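Local atomic coordinates of dihydropteroate synthase (Xanthomonas albilineans GPE PC73, PDB entry 6DAY), a protein that probably catalyses the condensation of 4-aminobenzoate with 6-hydroxymethyl-7,8-dihydropterin diphosphate to give 7,8-dihydropteroate in folate biosynthesis. Residues D58-G63 with A92-P97. Sequence-based numbering, arbitrary orientation.
Sequences DLLDIG and AQTALP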
loop_
_atom_site.group_PDB
_atom_site.type_symbol
_atom_site.label_atom_id
_atom_site.label_comp_id
_atom_site.label_asym_id
_atom_site.label_seq_id
_atom_site.Cartn_x
_atom_site.Cartn_y
_atom_site.Cartn_z
ATOM N N ASP D 58 3.044 -6.730 -20.682
ATOM C CA ASP D 58 3.695 -6.847 -21.986
ATOM C C ASP D 58 4.874 -5.914 -22.117
ATOM O O ASP D 58 5.734 -6.140 -22.980
ATOM C CB ASP D 58 2.684 -6.556 -23.081
ATOM C CG ASP D 58 1.520 -7.573 -23.068
ATOM O OD1 ASP D 58 1.798 -8.755 -23.412
ATOM O OD2 ASP D 58 0.374 -7.215 -22.708
ATOM N N LEU D 59 4.922 -4.877 -21.286
ATOM C CA LEU D 59 6.055 -3.950 -21.293
ATOM C C LEU D 59 6.022 -3.201 -19.966
ATOM O O LEU D 59 5.029 -3.251 -19.257
ATOM C CB LEU D 59 5.980 -2.989 -22.478
ATOM C CG LEU D 59 4.857 -1.972 -22.587
ATOM C CD1 LEU D 59 5.326 -0.837 -23.502
ATOM C CD2 LEU D 59 3.576 -2.621 -23.140
ATOM N N LEU D 60 7.155 -2.574 -19.579
ATOM C CA LEU D 60 7.200 -1.848 -18.315
ATOM C C LEU D 60 7.540 -0.401 -18.622
ATOM O O LEU D 60 8.327 -0.148 -19.532
ATOM C CB LEU D 60 8.262 -2.417 -17.376
ATOM C CG LEU D 60 8.065 -3.870 -16.959
ATOM C CD1 LEU D 60 9.277 -4.357 -16.141
ATOM C CD2 LEU D 60 6.776 -4.052 -16.151
ATOM N N ASP D 61 6.924 0.537 -17.897
ATOM C CA ASP D 61 7.148 1.963 -18.088
ATOM C C ASP D 61 7.824 2.503 -16.832
ATOM O O ASP D 61 7.186 2.604 -15.785
ATOM C CB ASP D 61 5.859 2.723 -18.343
ATOM C CG ASP D 61 6.083 4.155 -18.776
ATOM O OD1 ASP D 61 7.048 4.418 -19.515
ATOM O OD2 ASP D 61 5.288 5.032 -18.391
ATOM N N ILE D 62 9.077 2.944 -16.959
ATOM C CA ILE D 62 9.905 3.294 -15.808
ATOM C C ILE D 62 10.020 4.809 -15.762
ATOM O O ILE D 62 10.466 5.439 -16.734
ATOM C CB ILE D 62 11.272 2.599 -15.902
ATOM C CG1 ILE D 62 11.098 1.096 -15.775
ATOM C CG2 ILE D 62 12.301 3.172 -14.863
ATOM C CD1 ILE D 62 11.785 0.310 -16.826
ATOM N N GLY D 63 9.594 5.402 -14.662
ATOM C CA GLY D 63 9.614 6.851 -14.578
ATOM C C GLY D 63 10.132 7.360 -13.259
ATOM O O GLY D 63 9.830 6.778 -12.220
ATOM N N ALA D 92 18.408 -6.538 -17.648
ATOM C CA ALA D 92 19.120 -7.779 -17.389
ATOM C C ALA D 92 18.226 -8.863 -16.784
ATOM O O ALA D 92 18.607 -10.042 -16.779
ATOM C CB ALA D 92 20.285 -7.514 -16.436
ATOM N N GLN D 93 17.108 -8.488 -16.174
ATOM C CA GLN D 93 16.291 -9.438 -15.419
ATOM C C GLN D 93 14.919 -9.678 -16.034
ATOM O O GLN D 93 14.118 -10.434 -15.460
ATOM C CB GLN D 93 16.145 -8.983 -13.963
ATOM C CG GLN D 93 17.527 -8.996 -13.250
ATOM C CD GLN D 93 17.512 -8.353 -11.886
ATOM O OE1 GLN D 93 18.202 -7.355 -11.663
ATOM N NE2 GLN D 93 16.777 -8.942 -10.952
ATOM N N THR D 94 14.598 -9.023 -17.149
ATOM C CA THR D 94 13.329 -9.274 -17.835
ATOM C C THR D 94 13.591 -9.454 -19.319
ATOM O O THR D 94 14.662 -9.116 -19.812
ATOM C CB THR D 94 12.316 -8.124 -17.658
ATOM O OG1 THR D 94 12.780 -6.967 -18.364
ATOM C CG2 THR D 94 12.103 -7.776 -16.206
ATOM N N ALA D 95 12.627 -10.062 -20.023
ATOM C CA ALA D 95 12.673 -10.125 -21.475
ATOM C C ALA D 95 11.726 -9.126 -22.143
ATOM O O ALA D 95 11.636 -9.100 -23.379
ATOM C CB ALA D 95 12.335 -11.555 -21.937
ATOM N N LEU D 96 11.027 -8.276 -21.348
ATOM C CA LEU D 96 9.996 -7.339 -21.785
ATOM C C LEU D 96 10.591 -6.083 -22.408
ATOM O O LEU D 96 11.608 -5.581 -21.946
ATOM C CB LEU D 96 9.147 -6.882 -20.587
ATOM C CG LEU D 96 8.254 -7.940 -19.951
ATOM C CD1 LEU D 96 7.300 -7.209 -18.993
ATOM C CD2 LEU D 96 7.517 -8.710 -21.040
ATOM N N PRO D 97 9.891 -5.475 -23.364
ATOM C CA PRO D 97 10.264 -4.114 -23.774
ATOM C C PRO D 97 10.149 -3.176 -22.575
ATOM O O PRO D 97 9.273 -3.333 -21.724
ATOM C CB PRO D 97 9.232 -3.773 -24.857
ATOM C CG PRO D 97 8.628 -5.067 -25.282
ATOM C CD PRO D 97 8.813 -6.049 -24.179
#
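Leu60 N donates a hydrogen bond to Pro97 O, with 3.1 Å between the two atoms. The bond is fairly straight, 157° at the hydrogen. Leu59 CA lies 3.3 Å from the same Pro97 O in a bent CA-H...O contact.

Two apolar contacts flank this backbone link. Leu59 CB meets Pro97 CB at 4.1 Å. The side chains of Leu60 and Leu96 cross at about a right angle, and Leu96 CD1 touches Leu60 CG at 4.0 Å. The Leu60 torsion (chi1 -61°) sets this CG beside the backbone N, anti to the carbonyl carbon, where the Leu96 methyl meets it. Thr94 CG2 only skirts Leu60 CD1, at 4.4 Å.

The segments belong to one beta-alpha-beta unit of the TIM barrel: strand 59-63, helix 76-93 and the parallel strand 98-101. Residues 94-97 bring the chain from the helix back to the sheet, and the Leu60-Pro97 bond ties the start of one strand to the approach to the next. Leu60 is also hydrogen-bonded through its backbone to Ser99 of strand 98-101. Leu52 of helix 41-54 and Leu90 of helix 76-93 pack on the Leu60 side chain.

Asp58 takes part through its backbone. Pro97 CD sits 3.3 Å from Asp58 O, and Leu96 CD2 reaches the same oxygen at 3.7 Å. The Asp58 side chain leaves the backbone away from residues 92-97, and its OD2 accepts a hydrogen bond from Val22 N.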